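Local coordinates for protein importin-95 (Chaetomium thermophilum, PDB 4XRI) that probably carries protein cargo into the nucleus as a flexible HEAT-repeat transport receptor of the importin-beta family, and probably binds a small GTPase, at residues 74-78 and 79-83; 138-141 and 142-146; 375-378 and 379-383; 550-553 and 554-558; 588-591 and 592-596. The protein carries 2 engineered substitutions. All coordinates share one frame; numbering follows the deposited sequence.

All five contacts are local, each between neighbouring turns of a helix or at its start, and they differ mainly in burial. Interaction 1 is a surface N-cap with a bound sulfate, so polar and charged groups dominate it. Interactions 2 and 3 are partly buried: Leu140, Leu144 and Val377 pack on adjoining helices, while polar side chains sit on the outer side. Interactions 4 and 5 lie on the successive helices 546-567 and 573-597, their centres about 10 Å apart. Ile556 CG1 meets Val589 CG1 at 3.7 Å, and hydroxyls bind backbone carbonyls in both. Interaction 5 is the more buried of these two.

Interaction 1: residues 74-78 and 79-83; sequences FSARE and FARQA. With SO4 (sulfate ion), chain G.
Gln82 N donates to Glu78 O over 3.0 Å, the bond that closes the first turn of helix 79-91, while the extended chain before it passes Gln82 at Ala76, their CA atoms 4.6 Å apart. Glu78 is the N-cap residue. With CG anti to the backbone N (chi1 -167°) and the chain bent at chi2, its carboxylate folds back over the helix start. OE2 accepts from Ala80 N at 2.7 Å, met from above the carboxylate plane. OE1 caps Arg81 N as well, but that separation is modelled too short to be weighed. This capping belongs to the start of a helix in the importin-beta N-terminal domain, and the helix end would probably stabilise the negative charge. Gln82 bends at chi2 to bring its amide toward Ala76; the short placement of OE1 there leaves the exact bond doubtful. A sulfate, probably from the crystallisation liquor, lies beside the turn. Arg77 N reaches its O3 at 2.8 Å in a nearly straight bond (168°). The same O3 lies 3.0 Å above the centre of the Arg77 guanidinium. Arg81, extended from CG to NE, instead presents its guanidinium edge, and NH2 makes a weak 3.0 Å bond to O2. At the inner end, Phe74 packs on Ala126, Ile127 and Ile130 of helix 114-131, and its ring also meets Trp89, further along helix 79-91.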
loop_
_atom_site.group_PDB
_atom_site.type_symbol
_atom_site.label_atom_id
_atom_site.label_comp_id
_atom_site.label_asym_id
_atom_site.label_seq_id
_atom_site.Cartn_x
_atom_site.Cartn_y
_atom_site.Cartn_z
ATOM N N PHE A 74 3.346 -22.646 -21.279
ATOM C CA PHE A 74 3.533 -21.517 -22.183
ATOM C C PHE A 74 2.748 -20.286 -21.733
ATOM O O PHE A 74 2.272 -19.510 -22.560
ATOM C CB PHE A 74 3.138 -21.903 -23.611
ATOM C CG PHE A 74 1.838 -22.654 -23.702
ATOM C CD1 PHE A 74 0.636 -21.977 -23.805
ATOM C CD2 PHE A 74 1.822 -24.039 -23.696
ATOM C CE1 PHE A 74 -0.559 -22.665 -23.893
ATOM C CE2 PHE A 74 0.631 -24.733 -23.785
ATOM C CZ PHE A 74 -0.562 -24.046 -23.885
ATOM N N SER A 75 2.617 -20.112 -20.421
ATOM C CA SER A 75 1.977 -18.921 -19.873
ATOM C C SER A 75 2.465 -18.627 -18.457
ATOM O O SER A 75 2.853 -19.535 -17.725
ATOM C CB SER A 75 0.455 -19.068 -19.883
ATOM O OG SER A 75 0.043 -20.086 -18.993
ATOM N N ALA A 76 2.446 -17.349 -18.084
ATOM C CA ALA A 76 2.864 -16.923 -16.752
ATOM C C ALA A 76 2.322 -15.535 -16.425
ATOM O O ALA A 76 1.944 -14.783 -17.319
ATOM C CB ALA A 76 4.383 -16.938 -16.640
ATOM N N ARG A 77 2.283 -15.201 -15.140
ATOM C CA ARG A 77 1.855 -13.872 -14.716
ATOM C C ARG A 77 2.961 -12.854 -14.952
ATOM O O ARG A 77 2.710 -11.749 -15.431
ATOM C CB ARG A 77 1.444 -13.874 -13.242
ATOM C CG ARG A 77 0.038 -14.388 -12.993
ATOM C CD ARG A 77 -0.280 -14.437 -11.508
ATOM N NE ARG A 77 0.757 -15.132 -10.751
ATOM C CZ ARG A 77 0.935 -16.449 -10.757
ATOM N NH1 ARG A 77 0.148 -17.227 -11.489
ATOM N NH2 ARG A 77 1.907 -16.989 -10.034
ATOM N N GLU A 78 4.186 -13.242 -14.614
ATOM C CA GLU A 78 5.343 -12.368 -14.753
ATOM C C GLU A 78 5.636 -12.080 -16.226
ATOM O O GLU A 78 5.557 -12.969 -17.071
ATOM C CB GLU A 78 6.561 -12.995 -14.070
ATOM C CG GLU A 78 7.743 -12.054 -13.879
ATOM C CD GLU A 78 8.587 -11.919 -15.129
ATOM O OE1 GLU A 78 8.786 -12.938 -15.823
ATOM O OE2 GLU A 78 9.038 -10.794 -15.428
ATOM N N PHE A 79 5.983 -10.828 -16.511
ATOM C CA PHE A 79 6.215 -10.342 -17.871
ATOM C C PHE A 79 7.268 -11.137 -18.642
ATOM O O PHE A 79 6.997 -11.654 -19.726
ATOM C CB PHE A 79 6.628 -8.868 -17.819
ATOM C CG PHE A 79 6.909 -8.263 -19.166
ATOM C CD1 PHE A 79 5.875 -7.807 -19.966
ATOM C CD2 PHE A 79 8.211 -8.132 -19.626
ATOM C CE1 PHE A 79 6.130 -7.245 -21.202
ATOM C CE2 PHE A 79 8.472 -7.570 -20.862
ATOM C CZ PHE A 79 7.431 -7.126 -21.651
ATOM N N ALA A 80 8.468 -11.226 -18.075
ATOM C CA ALA A 80 9.602 -11.857 -18.747
ATOM C C ALA A 80 9.417 -13.363 -18.914
ATOM O O ALA A 80 9.742 -13.912 -19.966
ATOM C CB ALA A 80 10.885 -11.570 -17.988
ATOM N N ARG A 81 8.914 -14.027 -17.876
ATOM C CA ARG A 81 8.587 -15.448 -17.966
ATOM C C ARG A 81 7.605 -15.668 -19.104
ATOM O O ARG A 81 7.782 -16.559 -19.936
ATOM C CB ARG A 81 7.985 -15.968 -16.659
ATOM C CG ARG A 81 8.957 -16.158 -15.514
ATOM C CD ARG A 81 8.228 -16.779 -14.332
ATOM N NE ARG A 81 9.078 -16.960 -13.161
ATOM C CZ ARG A 81 8.673 -17.542 -12.037
ATOM N NH1 ARG A 81 9.507 -17.667 -11.013
ATOM N NH2 ARG A 81 7.433 -18.002 -11.937
ATOM N N GLN A 82 6.547 -14.997 -19.036
ATOM C CA GLN A 82 5.513 -15.033 -20.055
ATOM C C GLN A 82 6.115 -14.840 -21.434
ATOM O O GLN A 82 5.798 -15.569 -22.361
ATOM C CB GLN A 82 4.492 -13.932 -19.771
ATOM C CG GLN A 82 3.288 -13.924 -20.690
ATOM C CD GLN A 82 2.447 -15.172 -20.550
ATOM O OE1 GLN A 82 1.939 -15.461 -19.477
ATOM N NE2 GLN A 82 2.287 -15.910 -21.640
ATOM N N ALA A 83 6.972 -13.805 -21.711
ATOM C CA ALA A 83 7.648 -13.578 -22.984
ATOM C C ALA A 83 8.352 -14.837 -23.469
ATOM O O ALA A 83 8.191 -15.252 -24.616
ATOM C CB ALA A 83 8.643 -12.441 -22.854
HETATM S S SO4 G . 4.415 -17.108 -12.623
HETATM O O1 SO4 G . 5.266 -15.944 -12.860
HETATM O O2 SO4 G . 4.878 -18.223 -13.444
HETATM O O3 SO4 G . 3.036 -16.781 -12.973
HETATM O O4 SO4 G . 4.484 -17.485 -11.214
HETATM O O HOH W 1 -0.365 -17.432 -22.967
#

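Interaction 2: residues 138-141 and 142-146; sequences PELM and HALVR
The flat groups that meet between Glu139 and Ala143 are peptide units, joined by Ala143 N to Glu139 O at 3.1 Å. Two residues further on, Val145 N bonds Met141 O. The ring of His142 is carried away from residues 138-141; of its side chain CB stays close, near the Met141 carbonyl carbon and Glu139 O, and the side chain comes near a bound glycerol. A water joins Pro138 O to His142 N, accepting from the latter at 3.0 Å, and thereby serves an amide near the helix start. On the inner side, Leu140 and Leu144 cross obliquely. Leu140 holds CG opposite its backbone N (chi1 -180°), and together with a chi2 of 59° this brings CD1 to 3.8 Å from Leu144 CG. Leu144 CD1 also meets the sulfur of Met141, SD, at 4.0 Å, so this one methyl lies against two side chains of the preceding turn. Shortening Leu144 to an alanine would probably leave Leu140 CD1 and Met141 SD without their shared neighbour and open a gap toward Ile163 and Ile166. Leu140 also touches Ile124 and Ala128, and Met141 touches Ile185. Helix 140-150 is thus packed against helices 114-131, 153-168 and 182-193, the layered helix packing characteristic of a HEAT-repeat solenoid.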
loop_
_atom_site.group_PDB
_atom_site.type_symbol
_atom_site.label_atom_id
_atom_site.label_comp_id
_atom_site.label_asym_id
_atom_site.label_seq_id
_atom_site.Cartn_x
_atom_site.Cartn_y
_atom_site.Cartn_z
ATOM N N PRO A 138 -8.257 -18.888 -36.303
ATOM C CA PRO A 138 -9.441 -18.173 -36.795
ATOM C C PRO A 138 -10.758 -18.880 -36.481
ATOM O O PRO A 138 -11.811 -18.246 -36.536
ATOM C CB PRO A 138 -9.207 -18.114 -38.310
ATOM C CG PRO A 138 -8.330 -19.279 -38.595
ATOM C CD PRO A 138 -7.426 -19.400 -37.407
ATOM N N GLU A 139 -10.699 -20.164 -36.145
ATOM C CA GLU A 139 -11.913 -20.941 -35.901
ATOM C C GLU A 139 -12.434 -20.805 -34.474
ATOM O O GLU A 139 -13.590 -21.132 -34.198
ATOM C CB GLU A 139 -11.671 -22.424 -36.202
ATOM C CG GLU A 139 -11.137 -22.722 -37.595
ATOM C CD GLU A 139 -9.622 -22.762 -37.649
ATOM O OE1 GLU A 139 -8.974 -22.227 -36.726
ATOM O OE2 GLU A 139 -9.080 -23.339 -38.615
ATOM N N LEU A 140 -11.586 -20.310 -33.577
ATOM C CA LEU A 140 -11.832 -20.419 -32.140
ATOM C C LEU A 140 -13.093 -19.721 -31.622
ATOM O O LEU A 140 -13.985 -20.376 -31.083
ATOM C CB LEU A 140 -10.630 -19.882 -31.366
ATOM C CG LEU A 140 -10.812 -19.963 -29.850
ATOM C CD1 LEU A 140 -11.050 -21.403 -29.417
ATOM C CD2 LEU A 140 -9.616 -19.374 -29.127
ATOM N N MET A 141 -13.159 -18.400 -31.763
ATOM C CA MET A 141 -14.236 -17.631 -31.145
ATOM C C MET A 141 -15.609 -18.011 -31.696
ATOM O O MET A 141 -16.598 -18.006 -30.964
ATOM C CB MET A 141 -13.997 -16.129 -31.322
ATOM C CG MET A 141 -12.726 -15.608 -30.647
ATOM S SD MET A 141 -12.467 -16.223 -28.965
ATOM C CE MET A 141 -13.893 -15.559 -28.110
ATOM N N HIS A 142 -15.665 -18.342 -32.983
ATOM C CA HIS A 142 -16.905 -18.811 -33.592
ATOM C C HIS A 142 -17.329 -20.134 -32.962
ATOM O O HIS A 142 -18.509 -20.354 -32.692
ATOM C CB HIS A 142 -16.744 -18.969 -35.106
ATOM C CG HIS A 142 -18.004 -19.366 -35.812
ATOM N ND1 HIS A 142 -19.003 -18.467 -36.114
ATOM C CD2 HIS A 142 -18.426 -20.567 -36.270
ATOM C CE1 HIS A 142 -19.988 -19.098 -36.731
ATOM N NE2 HIS A 142 -19.664 -20.373 -36.836
ATOM N N ALA A 143 -16.355 -21.005 -32.723
ATOM C CA ALA A 143 -16.612 -22.309 -32.128
ATOM C C ALA A 143 -17.076 -22.166 -30.682
ATOM O O ALA A 143 -17.993 -22.862 -30.246
ATOM C CB ALA A 143 -15.368 -23.182 -32.204
ATOM N N LEU A 144 -16.439 -21.261 -29.945
ATOM C CA LEU A 144 -16.791 -21.019 -28.549
ATOM C C LEU A 144 -18.196 -20.441 -28.415
ATOM O O LEU A 144 -18.969 -20.861 -27.556
ATOM C CB LEU A 144 -15.777 -20.077 -27.896
ATOM C CG LEU A 144 -14.359 -20.613 -27.689
ATOM C CD1 LEU A 144 -13.471 -19.543 -27.066
ATOM C CD2 LEU A 144 -14.382 -21.866 -26.827
ATOM N N VAL A 145 -18.514 -19.469 -29.262
ATOM C CA VAL A 145 -19.838 -18.855 -29.266
ATOM C C VAL A 145 -20.898 -19.883 -29.649
ATOM O O VAL A 145 -21.984 -19.919 -29.071
ATOM C CB VAL A 145 -19.904 -17.653 -30.238
ATOM C CG1 VAL A 145 -21.342 -17.218 -30.465
ATOM C CG2 VAL A 145 -19.072 -16.495 -29.710
ATOM N N ARG A 146 -20.563 -20.729 -30.618
ATOM C CA ARG A 146 -21.468 -21.783 -31.059
ATOM C C ARG A 146 -21.707 -22.778 -29.926
ATOM O O ARG A 146 -22.847 -23.143 -29.636
ATOM C CB ARG A 146 -20.904 -22.492 -32.294
ATOM C CG ARG A 146 -21.883 -23.419 -32.992
ATOM C CD ARG A 146 -21.244 -24.039 -34.224
ATOM N NE ARG A 146 -22.024 -25.152 -34.758
ATOM C CZ ARG A 146 -22.836 -25.069 -35.809
ATOM N NH1 ARG A 146 -23.501 -26.139 -36.220
ATOM N NH2 ARG A 146 -22.980 -23.919 -36.452
HETATM O O HOH W 2 -13.745 -17.167 -34.995
#

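Interaction 3: residues 375-378 and 379-383; sequences PPVI and QFVEH
Val377 and Val381, one turn apart, meet through single methyls, CG1 of the first lying 4.0 Å from CG2 of the second. Val381 CG2 is also 3.2 Å from Val377 O, because its chi1 of 173° sets this methyl beside the backbone N and over the preceding turn. That oxygen accepts from Val381 N at 2.8 Å, so the polar atom beneath the methyl is bonded in the ordinary helical way. On another side of the helix, Ile378 and Glu382 come together at an angle. Ile378 CG2 approaches Glu382 OE2 to 3.5 Å, a contact of a methyl with a carboxylate oxygen in which no hydrogen bond is made. The aliphatic stem takes part too, with Glu382 CG 3.2 Å from Ile378 O. The side chain of Phe380 meets the preceding turn through CB, near Val377 O, while its ring leads away.

The backbone bonds that set this spacing vary in length. Phe380 N bonds Pro376 O at 3.2 Å, longer than the bond from Val381 N to Val377 O. Pro375 and Pro376 stand in the first turn of helix 374-384, where the missing amide hydrogens cost no intrahelical bond. Further out, Val377 rests on Val333, Ala399 and Ile403, Ile378 on Phe400, and Phe380 on Leu337 and Ala395. A short helix seated between helices 324-340 and 390-402, with Val377 and Val381 buried and Gln379 and Glu382 exposed, is the pattern of a HEAT-repeat solenoid.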
loop_
_atom_site.group_PDB
_atom_site.type_symbol
_atom_site.label_atom_id
_atom_site.label_comp_id
_atom_site.label_asym_id
_atom_site.label_seq_id
_atom_site.Cartn_x
_atom_site.Cartn_y
_atom_site.Cartn_z
ATOM N N PRO A 375 -28.227 10.502 12.573
ATOM C CA PRO A 375 -29.482 10.129 13.246
ATOM C C PRO A 375 -29.820 8.623 13.250
ATOM O O PRO A 375 -30.262 8.134 14.290
ATOM C CB PRO A 375 -30.543 10.915 12.464
ATOM C CG PRO A 375 -29.815 12.078 11.910
ATOM C CD PRO A 375 -28.449 11.562 11.569
ATOM N N PRO A 376 -29.629 7.897 12.128
ATOM C CA PRO A 376 -29.960 6.469 12.245
ATOM C C PRO A 376 -28.990 5.685 13.130
ATOM O O PRO A 376 -29.395 4.705 13.753
ATOM C CB PRO A 376 -29.892 5.972 10.793
ATOM C CG PRO A 376 -29.006 6.935 10.101
ATOM C CD PRO A 376 -29.292 8.258 10.738
ATOM N N VAL A 377 -27.731 6.108 13.183
ATOM C CA VAL A 377 -26.741 5.425 14.008
ATOM C C VAL A 377 -26.980 5.709 15.488
ATOM O O VAL A 377 -26.951 4.798 16.316
ATOM C CB VAL A 377 -25.306 5.838 13.625
ATOM C CG1 VAL A 377 -24.304 5.254 14.607
ATOM C CG2 VAL A 377 -24.989 5.388 12.208
ATOM N N ILE A 378 -27.226 6.974 15.814
ATOM C CA ILE A 378 -27.479 7.370 17.196
ATOM C C ILE A 378 -28.747 6.705 17.733
ATOM O O ILE A 378 -28.797 6.289 18.893
ATOM C CB ILE A 378 -27.587 8.905 17.326
ATOM C CG1 ILE A 378 -26.211 9.539 17.115
ATOM C CG2 ILE A 378 -28.125 9.302 18.688
ATOM C CD1 ILE A 378 -25.126 8.929 17.977
ATOM N N GLN A 379 -29.761 6.585 16.881
ATOM C CA GLN A 379 -30.980 5.878 17.257
ATOM C C GLN A 379 -30.657 4.435 17.624
ATOM O O GLN A 379 -31.172 3.900 18.603
ATOM C CB GLN A 379 -32.009 5.911 16.125
ATOM C CG GLN A 379 -33.311 5.212 16.474
ATOM C CD GLN A 379 -34.266 5.119 15.300
ATOM O OE1 GLN A 379 -33.851 5.144 14.141
ATOM N NE2 GLN A 379 -35.557 5.013 15.596
ATOM N N PHE A 380 -29.790 3.819 16.828
ATOM C CA PHE A 380 -29.388 2.434 17.041
ATOM C C PHE A 380 -28.548 2.268 18.303
ATOM O O PHE A 380 -28.728 1.309 19.055
ATOM C CB PHE A 380 -28.612 1.923 15.825
ATOM C CG PHE A 380 -28.126 0.508 15.961
ATOM C CD1 PHE A 380 -28.940 -0.553 15.604
ATOM C CD2 PHE A 380 -26.849 0.239 16.424
ATOM C CE1 PHE A 380 -28.495 -1.856 15.718
ATOM C CE2 PHE A 380 -26.399 -1.062 16.544
ATOM C CZ PHE A 380 -27.223 -2.111 16.189
ATOM N N VAL A 381 -27.626 3.201 18.523
ATOM C CA VAL A 381 -26.725 3.138 19.670
ATOM C C VAL A 381 -27.487 3.316 20.979
ATOM O O VAL A 381 -27.229 2.614 21.956
ATOM C CB VAL A 381 -25.610 4.204 19.577
ATOM C CG1 VAL A 381 -24.782 4.234 20.855
ATOM C CG2 VAL A 381 -24.720 3.933 18.380
ATOM N N GLU A 382 -28.431 4.251 20.994
ATOM C CA GLU A 382 -29.238 4.490 22.187
ATOM C C GLU A 382 -30.109 3.281 22.518
ATOM O O GLU A 382 -30.263 2.914 23.684
ATOM C CB GLU A 382 -30.115 5.734 22.015
ATOM C CG GLU A 382 -29.347 7.046 21.953
ATOM C CD GLU A 382 -30.225 8.251 22.244
ATOM O OE1 GLU A 382 -31.057 8.171 23.174
ATOM O OE2 GLU A 382 -30.089 9.277 21.544
ATOM N N HIS A 383 -30.666 2.660 21.483
ATOM C CA HIS A 383 -31.538 1.500 21.652
ATOM C C HIS A 383 -30.816 0.280 22.216
ATOM O O HIS A 383 -31.418 -0.530 22.920
ATOM C CB HIS A 383 -32.180 1.112 20.314
ATOM C CG HIS A 383 -33.223 2.070 19.834
ATOM N ND1 HIS A 383 -33.967 1.849 18.694
ATOM C CD2 HIS A 383 -33.651 3.256 20.334
ATOM C CE1 HIS A 383 -34.804 2.852 18.513
ATOM N NE2 HIS A 383 -34.633 3.720 19.496
#

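Interaction 4: residues 550-553 and 554-558; sequences ASLS and TVILQ
Ala550 O is gripped by two donors, the hydroxyl of Ser553 and the backbone N of Thr554, three and four residues on. Ser553 OG donates to it at 2.5 Å, the shorter of the two bonds, arriving at 133° to the C=O. The bond from Thr554 N is weak, at 3.3 Å. Ser553 can serve this carbonyl because its OG stands in the crowded position between backbone N and carbonyl carbon (chi1 75°), which folds it back over the helix. The same OG also bonds Gln604 NE2, so the buried hydroxyl has a partner on each of its two roles, giving its proton to the carbonyl and taking one from the amide. Thr554 OG1 binds the other end of that amide, Gln604 OE1, and together the two hydroxyls probably fix the orientation of the Gln604 amide.

Helix 546-567 is one element of the helical-repeat solenoid of importin beta, and its other main side-chain contacts along this stretch are apolar. Leu552 and Ile556 meet at an angle on the inner side, Leu552 CD1 lying 3.9 Å from Ile556 CG1. Ile556 CG1 sits 3.2 Å from Leu552 O as well, close over a carbonyl that accepts from Ile556 N at 173°, a nearly straight bond. Leu557 repeats this pattern a step later, with CG 3.3 Å from Ser553 O. Different helices cover the different sides: Leu552 faces Leu534 and Val510, Ile556 faces Leu586 and Val589, while Leu557 packs on Ile608 and Val611 of helix 605-616.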
loop_
_atom_site.group_PDB
_atom_site.type_symbol
_atom_site.label_atom_id
_atom_site.label_comp_id
_atom_site.label_asym_id
_atom_site.label_seq_id
_atom_site.Cartn_x
_atom_site.Cartn_y
_atom_site.Cartn_z
ATOM N N ALA A 550 14.896 11.006 30.723
ATOM C CA ALA A 550 16.292 10.681 30.996
ATOM C C ALA A 550 16.404 9.378 31.785
ATOM O O ALA A 550 17.145 8.471 31.404
ATOM C CB ALA A 550 16.964 11.819 31.752
ATOM N N SER A 551 15.653 9.294 32.881
ATOM C CA SER A 551 15.600 8.086 33.704
ATOM C C SER A 551 15.115 6.877 32.906
ATOM O O SER A 551 15.636 5.773 33.056
ATOM C CB SER A 551 14.693 8.302 34.919
ATOM O OG SER A 551 15.276 9.202 35.845
ATOM N N LEU A 552 14.111 7.096 32.064
ATOM C CA LEU A 552 13.578 6.039 31.211
ATOM C C LEU A 552 14.630 5.511 30.241
ATOM O O LEU A 552 14.741 4.303 30.027
ATOM C CB LEU A 552 12.364 6.539 30.427
ATOM C CG LEU A 552 11.855 5.554 29.371
ATOM C CD1 LEU A 552 11.385 4.274 30.036
ATOM C CD2 LEU A 552 10.750 6.158 28.524
ATOM N N SER A 553 15.400 6.427 29.659
ATOM C CA SER A 553 16.437 6.065 28.700
ATOM C C SER A 553 17.448 5.103 29.318
ATOM O O SER A 553 17.971 4.221 28.638
ATOM C CB SER A 553 17.152 7.315 28.182
ATOM O OG SER A 553 18.045 7.832 29.153
ATOM N N THR A 554 17.712 5.275 30.610
ATOM C CA THR A 554 18.630 4.401 31.338
ATOM C C THR A 554 18.056 2.997 31.510
ATOM O O THR A 554 18.766 2.004 31.351
ATOM C CB THR A 554 18.967 4.970 32.731
ATOM O OG1 THR A 554 19.560 6.266 32.592
ATOM C CG2 THR A 554 19.937 4.053 33.467
ATOM N N VAL A 555 16.771 2.922 31.847
ATOM C CA VAL A 555 16.092 1.639 31.982
ATOM C C VAL A 555 16.083 0.903 30.646
ATOM O O VAL A 555 16.395 -0.286 30.577
ATOM C CB VAL A 555 14.637 1.802 32.474
ATOM C CG1 VAL A 555 13.939 0.447 32.504
ATOM C CG2 VAL A 555 14.602 2.460 33.845
ATOM N N ILE A 556 15.718 1.623 29.589
ATOM C CA ILE A 556 15.692 1.068 28.239
ATOM C C ILE A 556 17.065 0.549 27.833
ATOM O O ILE A 556 17.190 -0.531 27.256
ATOM C CB ILE A 556 15.223 2.116 27.209
ATOM C CG1 ILE A 556 13.778 2.531 27.491
ATOM C CG2 ILE A 556 15.350 1.576 25.796
ATOM C CD1 ILE A 556 12.797 1.379 27.507
ATOM N N LEU A 557 18.090 1.337 28.140
ATOM C CA LEU A 557 19.473 0.947 27.893
ATOM C C LEU A 557 19.840 -0.336 28.629
ATOM O O LEU A 557 20.494 -1.217 28.073
ATOM C CB LEU A 557 20.423 2.076 28.306
ATOM C CG LEU A 557 20.742 3.109 27.225
ATOM C CD1 LEU A 557 21.548 4.259 27.813
ATOM C CD2 LEU A 557 21.498 2.443 26.089
ATOM N N GLN A 558 19.412 -0.434 29.883
ATOM C CA GLN A 558 19.666 -1.617 30.698
ATOM C C GLN A 558 19.025 -2.864 30.083
ATOM O O GLN A 558 19.641 -3.930 30.026
ATOM C CB GLN A 558 19.146 -1.395 32.121
ATOM C CG GLN A 558 19.603 -2.430 33.125
ATOM C CD GLN A 558 19.241 -2.053 34.553
ATOM O OE1 GLN A 558 18.772 -0.943 34.819
ATOM N NE2 GLN A 558 19.460 -2.978 35.480
#

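Interaction 5: residues 588-591 and 592-596; sequences TVLQ and ATVQR
Gln591 and Gln595 lie side by side on one flank of helix 573-597, a helix of the importin-beta repeat solenoid, pointing the same way with amide planes only 25° apart. Gln591 NE2 donates to Gln595 OE1 at 3.2 Å, nearly along the C=O axis and within the plane of its own amide. The reach comes from a straight chain: CG of Gln591 lies opposite the backbone N (chi1 -179°) and the rest is extended. Both glutamines touch Ala635 of helix 625-640, which adjoins this flank. Replacing Gln591 with a leucine would probably leave Gln595 OE1 without its amide donor and let that side chain turn more freely.

Leu590 and Thr593, by contrast, cross at about a right angle. Thr593 OG1, turned back over the helix by a chi1 of 60°, donates to Leu590 O at 2.6 Å. That carbonyl also accepts from Val594 N at 2.9 Å, so two donors hold the one oxygen, and the buried hydroxyl is satisfied within its own helix. Facing helix 546-567, Thr593 rests on Val549 and Ser553. Beside the oxygen that accepts twice, Val594 CG2 packs 3.2 Å from Leu590 O.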
loop_
_atom_site.group_PDB
_atom_site.type_symbol
_atom_site.label_atom_id
_atom_site.label_comp_id
_atom_site.label_asym_id
_atom_site.label_seq_id
_atom_site.Cartn_x
_atom_site.Cartn_y
_atom_site.Cartn_z
ATOM N N THR A 588 13.418 1.446 19.298
ATOM C CA THR A 588 12.408 2.442 18.958
ATOM C C THR A 588 12.186 3.419 20.108
ATOM O O THR A 588 12.133 4.630 19.906
ATOM C CB THR A 588 11.067 1.777 18.590
ATOM O OG1 THR A 588 11.215 1.051 17.363
ATOM C CG2 THR A 588 9.971 2.827 18.422
ATOM N N VAL A 589 12.061 2.882 21.317
ATOM C CA VAL A 589 11.885 3.703 22.507
ATOM C C VAL A 589 13.138 4.523 22.786
ATOM O O VAL A 589 13.052 5.715 23.081
ATOM C CB VAL A 589 11.559 2.846 23.749
ATOM C CG1 VAL A 589 11.414 3.734 24.971
ATOM C CG2 VAL A 589 10.290 2.042 23.523
ATOM N N LEU A 590 14.296 3.873 22.701
ATOM C CA LEU A 590 15.571 4.556 22.888
ATOM C C LEU A 590 15.690 5.741 21.936
ATOM O O LEU A 590 16.042 6.850 22.345
ATOM C CB LEU A 590 16.743 3.593 22.681
ATOM C CG LEU A 590 18.122 4.255 22.767
ATOM C CD1 LEU A 590 18.361 4.796 24.168
ATOM C CD2 LEU A 590 19.232 3.296 22.361
ATOM N N GLN A 591 15.385 5.492 20.665
ATOM C CA GLN A 591 15.387 6.531 19.639
ATOM C C GLN A 591 14.506 7.713 20.035
ATOM O O GLN A 591 14.876 8.871 19.830
ATOM C CB GLN A 591 14.922 5.950 18.301
ATOM C CG GLN A 591 14.913 6.939 17.146
ATOM C CD GLN A 591 14.295 6.355 15.890
ATOM O OE1 GLN A 591 14.183 5.138 15.749
ATOM N NE2 GLN A 591 13.877 7.223 14.976
ATOM N N ALA A 592 13.350 7.409 20.620
ATOM C CA ALA A 592 12.404 8.433 21.051
ATOM C C ALA A 592 12.996 9.310 22.150
ATOM O O ALA A 592 12.880 10.536 22.106
ATOM C CB ALA A 592 11.111 7.792 21.527
ATOM N N THR A 593 13.643 8.678 23.126
ATOM C CA THR A 593 14.249 9.407 24.234
ATOM C C THR A 593 15.428 10.248 23.759
ATOM O O THR A 593 15.652 11.350 24.258
ATOM C CB THR A 593 14.728 8.460 25.350
ATOM O OG1 THR A 593 15.711 7.557 24.827
ATOM C CG2 THR A 593 13.560 7.664 25.921
ATOM N N VAL A 594 16.182 9.724 22.797
ATOM C CA VAL A 594 17.323 10.451 22.251
ATOM C C VAL A 594 16.867 11.730 21.558
ATOM O O VAL A 594 17.375 12.818 21.846
ATOM C CB VAL A 594 18.128 9.593 21.253
ATOM C CG1 VAL A 594 19.177 10.446 20.554
ATOM C CG2 VAL A 594 18.788 8.412 21.965
ATOM N N GLN A 595 15.905 11.591 20.648
ATOM C CA GLN A 595 15.347 12.737 19.930
ATOM C C GLN A 595 14.718 13.751 20.880
ATOM O O GLN A 595 14.893 14.960 20.714
ATOM C CB GLN A 595 14.300 12.286 18.905
ATOM C CG GLN A 595 14.868 11.539 17.713
ATOM C CD GLN A 595 13.836 11.311 16.622
ATOM O OE1 GLN A 595 13.709 10.204 16.094
ATOM N NE2 GLN A 595 13.098 12.361 16.274
ATOM N N ARG A 596 13.996 13.250 21.876
ATOM C CA ARG A 596 13.291 14.113 22.813
ATOM C C ARG A 596 14.259 14.876 23.718
ATOM O O ARG A 596 14.024 16.035 24.054
ATOM C CB ARG A 596 12.319 13.302 23.667
ATOM C CG ARG A 596 11.389 14.165 24.499
ATOM C CD ARG A 596 10.607 15.125 23.618
ATOM N NE ARG A 596 9.892 16.129 24.403
ATOM C CZ ARG A 596 10.383 17.323 24.721
ATOM N NH1 ARG A 596 11.598 17.672 24.321
ATOM N NH2 ARG A 596 9.658 18.171 25.442
#